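Long-range contact in glycosyl hydrolase family 2, TIM barrel domain protein (PDB 6ED2), which probably acts as a gut bacterial beta-glucuronidase, a family 2 glycosyl hydrolase that removes glucuronic acid from glucuronide conjugates: residues 105-116 against 198-209. Residues are numbered along the deposited sequence; the frame is centred on the assembly and turned at random.
Sequences WSGWDIVLRFGS and RPVWLMALPKER
Strands 109-114 and 200-205 pair antiparallel in the beta-sandwich, sugar-binding domain found in family 2 glycosyl hydrolases. Asp109, Val111 and Arg113 form hydrogen-bonded pairs with Leu205, Met203 and Trp201. Each pair has two backbone bonds, and Gly115 N to Pro199 O adds one more at 3.1 Å. Strands 140-143 and 38-51 continue the sheet beyond 109-114 and 200-205 respectively.

Trp105 and Trp108, at the two ends of a type II beta turn, both meet Ala204. Its CB sits over the Trp105 six-membered ring, 3.7 Å from the ring centroid, in a CH-pi contact. A second CH-pi contact joins this methyl to the Trp108 five-membered ring. Leu202 CG comes to the Trp105 ring edge, 3.6 Å from CZ3. Replacing Trp105 by an alanine would probably uncover one side of the Ala204 methyl and open a gap beside Leu202.

On the face with Val111, the Met203 chain bends at its last torsion (chi3 -69°). Its CE thereby lies 3.6 Å from Arg113 CB and also touches Val111 CG1. The Arg113 guanidinium turns off to a salt bridge with Asp141.

The two carboxylate oxygens of Asp109 go separate ways. OD1 is hydrogen-bonded to Thr145 OG1, while OD2 takes Arg209 NH1 at 3.0 Å in a salt bridge. NH1 lies on the anti lone pair of OD2, and the two group planes stand 71° apart. Water 2 links OD2 to Arg209 NH2, and NH1 also donates to Pro206 O at 2.7 Å.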
loop_
_atom_site.group_PDB
_atom_site.type_symbol
_atom_site.label_atom_id
_atom_site.label_comp_id
_atom_site.label_asym_id
_atom_site.label_seq_id
_atom_site.Cartn_x
_atom_site.Cartn_y
_atom_site.Cartn_z
ATOM N N TRP A 105 43.034 32.543 -17.871
ATOM C CA TRP A 105 43.244 32.215 -16.469
ATOM C C TRP A 105 44.721 32.150 -16.094
ATOM O O TRP A 105 45.035 32.015 -14.903
ATOM C CB TRP A 105 42.561 30.885 -16.136
ATOM C CG TRP A 105 41.104 31.061 -15.921
ATOM C CD1 TRP A 105 40.364 32.159 -16.233
ATOM C CD2 TRP A 105 40.202 30.125 -15.328
ATOM N NE1 TRP A 105 39.058 31.968 -15.868
ATOM C CE2 TRP A 105 38.929 30.719 -15.324
ATOM C CE3 TRP A 105 40.351 28.838 -14.795
ATOM C CZ2 TRP A 105 37.811 30.080 -14.802
ATOM C CZ3 TRP A 105 39.244 28.205 -14.287
ATOM C CH2 TRP A 105 37.986 28.823 -14.297
ATOM N N SER A 106 45.624 32.233 -17.072
ATOM C CA SER A 106 47.059 32.253 -16.805
ATOM C C SER A 106 47.401 33.320 -15.772
ATOM O O SER A 106 46.944 34.461 -15.866
ATOM C CB SER A 106 47.824 32.521 -18.105
ATOM O OG SER A 106 49.095 31.899 -18.089
ATOM N N GLY A 107 48.198 32.944 -14.772
ATOM C CA GLY A 107 48.534 33.845 -13.692
ATOM C C GLY A 107 47.652 33.730 -12.464
ATOM O O GLY A 107 48.052 34.177 -11.385
ATOM N N TRP A 108 46.461 33.164 -12.598
ATOM C CA TRP A 108 45.630 32.828 -11.458
ATOM C C TRP A 108 46.058 31.483 -10.886
ATOM O O TRP A 108 46.654 30.653 -11.575
ATOM C CB TRP A 108 44.175 32.710 -11.880
ATOM C CG TRP A 108 43.271 33.868 -11.711
ATOM C CD1 TRP A 108 42.530 34.165 -10.612
ATOM C CD2 TRP A 108 42.903 34.822 -12.713
ATOM N NE1 TRP A 108 41.750 35.274 -10.848
ATOM C CE2 TRP A 108 41.961 35.695 -12.133
ATOM C CE3 TRP A 108 43.304 35.044 -14.031
ATOM C CZ2 TRP A 108 41.404 36.765 -12.827
ATOM C CZ3 TRP A 108 42.752 36.113 -14.721
ATOM C CH2 TRP A 108 41.811 36.957 -14.116
ATOM N N ASP A 109 45.735 31.257 -9.617
ATOM C CA ASP A 109 45.767 29.901 -9.085
ATOM C C ASP A 109 44.575 29.111 -9.614
ATOM O O ASP A 109 43.452 29.622 -9.666
ATOM C CB ASP A 109 45.745 29.918 -7.558
ATOM C CG ASP A 109 47.075 29.474 -6.947
ATOM O OD1 ASP A 109 47.993 29.012 -7.680
ATOM O OD2 ASP A 109 47.205 29.626 -5.723
ATOM N N ILE A 110 44.827 27.868 -10.010
ATOM C CA ILE A 110 43.803 26.980 -10.553
ATOM C C ILE A 110 43.577 25.871 -9.543
ATOM O O ILE A 110 44.485 25.065 -9.284
ATOM C CB ILE A 110 44.196 26.381 -11.916
ATOM C CG1 ILE A 110 44.864 27.426 -12.823
ATOM C CG2 ILE A 110 42.949 25.805 -12.592
ATOM C CD1 ILE A 110 43.987 28.615 -13.119
ATOM N N VAL A 111 42.360 25.815 -8.994
ATOM C CA VAL A 111 42.037 24.950 -7.866
ATOM C C VAL A 111 40.721 24.230 -8.135
ATOM O O VAL A 111 39.721 24.872 -8.481
ATOM C CB VAL A 111 41.935 25.759 -6.551
ATOM C CG1 VAL A 111 41.768 24.821 -5.361
ATOM C CG2 VAL A 111 43.150 26.697 -6.364
ATOM N N LEU A 112 40.711 22.912 -7.916
ATOM C CA LEU A 112 39.491 22.104 -7.915
ATOM C C LEU A 112 38.950 21.951 -6.496
ATOM O O LEU A 112 39.708 21.641 -5.578
ATOM C CB LEU A 112 39.773 20.720 -8.494
ATOM C CG LEU A 112 40.214 20.722 -9.950
ATOM C CD1 LEU A 112 40.798 19.373 -10.307
ATOM C CD2 LEU A 112 39.024 21.084 -10.848
ATOM N N ARG A 113 37.647 22.169 -6.317
ATOM C CA ARG A 113 36.970 21.899 -5.053
ATOM C C ARG A 113 36.019 20.716 -5.206
ATOM O O ARG A 113 35.194 20.684 -6.133
ATOM C CB ARG A 113 36.184 23.116 -4.557
ATOM C CG ARG A 113 35.070 22.752 -3.536
ATOM C CD ARG A 113 35.621 22.368 -2.128
ATOM N NE ARG A 113 36.314 23.482 -1.476
ATOM C CZ ARG A 113 35.739 24.386 -0.678
ATOM N NH1 ARG A 113 34.433 24.333 -0.410
ATOM N NH2 ARG A 113 36.475 25.364 -0.148
ATOM N N PHE A 114 36.141 19.748 -4.306
ATOM C CA PHE A 114 35.162 18.683 -4.136
ATOM C C PHE A 114 34.377 18.933 -2.854
ATOM O O PHE A 114 34.959 18.948 -1.759
ATOM C CB PHE A 114 35.842 17.321 -4.089
ATOM C CG PHE A 114 36.579 16.982 -5.346
ATOM C CD1 PHE A 114 35.980 16.196 -6.321
ATOM C CD2 PHE A 114 37.861 17.458 -5.564
ATOM C CE1 PHE A 114 36.651 15.894 -7.500
ATOM C CE2 PHE A 114 38.547 17.155 -6.742
ATOM C CZ PHE A 114 37.940 16.378 -7.709
ATOM N N GLY A 115 33.071 19.180 -2.996
ATOM C CA GLY A 115 32.202 19.224 -1.829
ATOM C C GLY A 115 32.414 18.015 -0.937
ATOM O O GLY A 115 32.551 18.143 0.282
ATOM N N SER A 116 32.499 16.826 -1.541
ATOM C CA SER A 116 32.864 15.607 -0.829
ATOM C C SER A 116 33.116 14.504 -1.847
ATOM O O SER A 116 32.619 14.551 -2.979
ATOM C CB SER A 116 31.777 15.160 0.163
ATOM O OG SER A 116 30.600 14.744 -0.517
ATOM N N ARG A 198 28.411 15.699 -3.877
ATOM C CA ARG A 198 28.203 17.135 -3.772
ATOM C C ARG A 198 28.845 17.839 -4.953
ATOM O O ARG A 198 29.667 17.249 -5.664
ATOM C CB ARG A 198 28.769 17.662 -2.445
ATOM C CG ARG A 198 27.953 17.207 -1.248
ATOM C CD ARG A 198 28.644 17.490 0.086
ATOM N NE ARG A 198 28.004 16.705 1.141
ATOM C CZ ARG A 198 28.368 16.710 2.422
ATOM N NH1 ARG A 198 29.384 17.473 2.837
ATOM N NH2 ARG A 198 27.712 15.951 3.285
ATOM N N PRO A 199 28.473 19.092 -5.209
ATOM C CA PRO A 199 29.033 19.822 -6.353
ATOM C C PRO A 199 30.554 19.855 -6.358
ATOM O O PRO A 199 31.201 19.984 -5.310
ATOM C CB PRO A 199 28.450 21.228 -6.188
ATOM C CG PRO A 199 27.148 20.991 -5.523
ATOM C CD PRO A 199 27.313 19.797 -4.631
ATOM N N VAL A 200 31.110 19.714 -7.566
ATOM C CA VAL A 200 32.535 19.842 -7.863
ATOM C C VAL A 200 32.744 21.159 -8.606
ATOM O O VAL A 200 31.899 21.564 -9.413
ATOM C CB VAL A 200 33.027 18.647 -8.702
ATOM C CG1 VAL A 200 34.516 18.787 -9.087
ATOM C CG2 VAL A 200 32.728 17.309 -7.977
ATOM N N TRP A 201 33.854 21.839 -8.326
ATOM C CA TRP A 201 34.046 23.190 -8.836
ATOM C C TRP A 201 35.450 23.383 -9.373
ATOM O O TRP A 201 36.431 22.857 -8.836
ATOM C CB TRP A 201 33.828 24.265 -7.773
ATOM C CG TRP A 201 32.535 24.214 -7.066
ATOM C CD1 TRP A 201 32.275 23.580 -5.889
ATOM C CD2 TRP A 201 31.314 24.854 -7.460
ATOM N NE1 TRP A 201 30.965 23.783 -5.520
ATOM C CE2 TRP A 201 30.353 24.563 -6.465
ATOM C CE3 TRP A 201 30.935 25.635 -8.561
ATOM C CZ2 TRP A 201 29.035 25.032 -6.532
ATOM C CZ3 TRP A 201 29.626 26.107 -8.626
ATOM C CH2 TRP A 201 28.691 25.793 -7.622
ATOM N N LEU A 202 35.529 24.185 -10.422
ATOM C CA LEU A 202 36.784 24.646 -10.984
ATOM C C LEU A 202 36.879 26.131 -10.682
ATOM O O LEU A 202 35.949 26.891 -10.986
ATOM C CB LEU A 202 36.853 24.370 -12.493
ATOM C CG LEU A 202 38.051 24.916 -13.277
ATOM C CD1 LEU A 202 39.323 24.181 -12.910
ATOM C CD2 LEU A 202 37.805 24.838 -14.786
ATOM N N MET A 203 37.981 26.535 -10.052
ATOM C CA MET A 203 38.127 27.894 -9.561
ATOM C C MET A 203 39.388 28.531 -10.126
ATOM O O MET A 203 40.408 27.860 -10.305
ATOM C CB MET A 203 38.182 27.905 -8.027
ATOM C CG MET A 203 36.914 27.372 -7.353
ATOM S SD MET A 203 37.050 27.292 -5.543
ATOM C CE MET A 203 38.222 25.976 -5.367
ATOM N N ALA A 204 39.318 29.830 -10.401
ATOM C CA ALA A 204 40.502 30.647 -10.625
ATOM C C ALA A 204 40.570 31.639 -9.473
ATOM O O ALA A 204 39.634 32.417 -9.268
ATOM C CB ALA A 204 40.450 31.363 -11.978
ATOM N N LEU A 205 41.647 31.564 -8.685
ATOM C CA LEU A 205 41.773 32.358 -7.465
ATOM C C LEU A 205 43.075 33.147 -7.485
ATOM O O LEU A 205 44.094 32.648 -7.979
ATOM C CB LEU A 205 41.743 31.453 -6.226
ATOM C CG LEU A 205 40.586 30.459 -6.128
ATOM C CD1 LEU A 205 40.824 29.485 -5.005
ATOM C CD2 LEU A 205 39.276 31.201 -5.933
ATOM N N PRO A 206 43.082 34.365 -6.958
ATOM C CA PRO A 206 44.351 35.100 -6.838
ATOM C C PRO A 206 45.330 34.322 -5.963
ATOM O O PRO A 206 44.944 33.622 -5.023
ATOM C CB PRO A 206 43.944 36.430 -6.179
ATOM C CG PRO A 206 42.454 36.502 -6.286
ATOM C CD PRO A 206 41.972 35.068 -6.296
ATOM N N LYS A 207 46.614 34.428 -6.301
ATOM C CA LYS A 207 47.619 33.704 -5.538
ATOM C C LYS A 207 47.704 34.195 -4.095
ATOM O O LYS A 207 47.985 33.405 -3.193
ATOM C CB LYS A 207 48.958 33.795 -6.266
ATOM C CG LYS A 207 49.048 32.676 -7.307
ATOM C CD LYS A 207 49.924 32.995 -8.481
ATOM C CE LYS A 207 50.144 31.743 -9.289
ATOM N NZ LYS A 207 51.189 31.973 -10.306
ATOM N N GLU A 208 47.428 35.469 -3.851
ATOM C CA GLU A 208 47.251 35.978 -2.505
ATOM C C GLU A 208 45.758 36.154 -2.249
ATOM O O GLU A 208 45.103 36.957 -2.918
ATOM C CB GLU A 208 47.982 37.306 -2.314
ATOM C CG GLU A 208 47.869 37.804 -0.884
ATOM C CD GLU A 208 48.591 39.119 -0.628
ATOM O OE1 GLU A 208 49.351 39.569 -1.512
ATOM O OE2 GLU A 208 48.409 39.691 0.476
ATOM N N ARG A 209 45.223 35.434 -1.267
ATOM C CA ARG A 209 43.774 35.420 -1.129
ATOM C C ARG A 209 43.363 35.135 0.306
ATOM O O ARG A 209 44.136 34.607 1.106
ATOM C CB ARG A 209 43.155 34.368 -2.047
ATOM C CG ARG A 209 43.713 32.964 -1.801
ATOM C CD ARG A 209 42.934 31.975 -2.622
ATOM N NE ARG A 209 43.478 30.622 -2.601
ATOM C CZ ARG A 209 44.506 30.211 -3.330
ATOM N NH1 ARG A 209 45.158 31.064 -4.119
ATOM N NH2 ARG A 209 44.899 28.949 -3.251
HETATM O O HOH W 1 47.107 35.860 -8.906
HETATM O O HOH W 2 46.790 27.167 -4.045
HETATM O O HOH W 3 30.997 19.633 1.820
HETATM O O HOH W 4 32.259 16.825 -4.624
#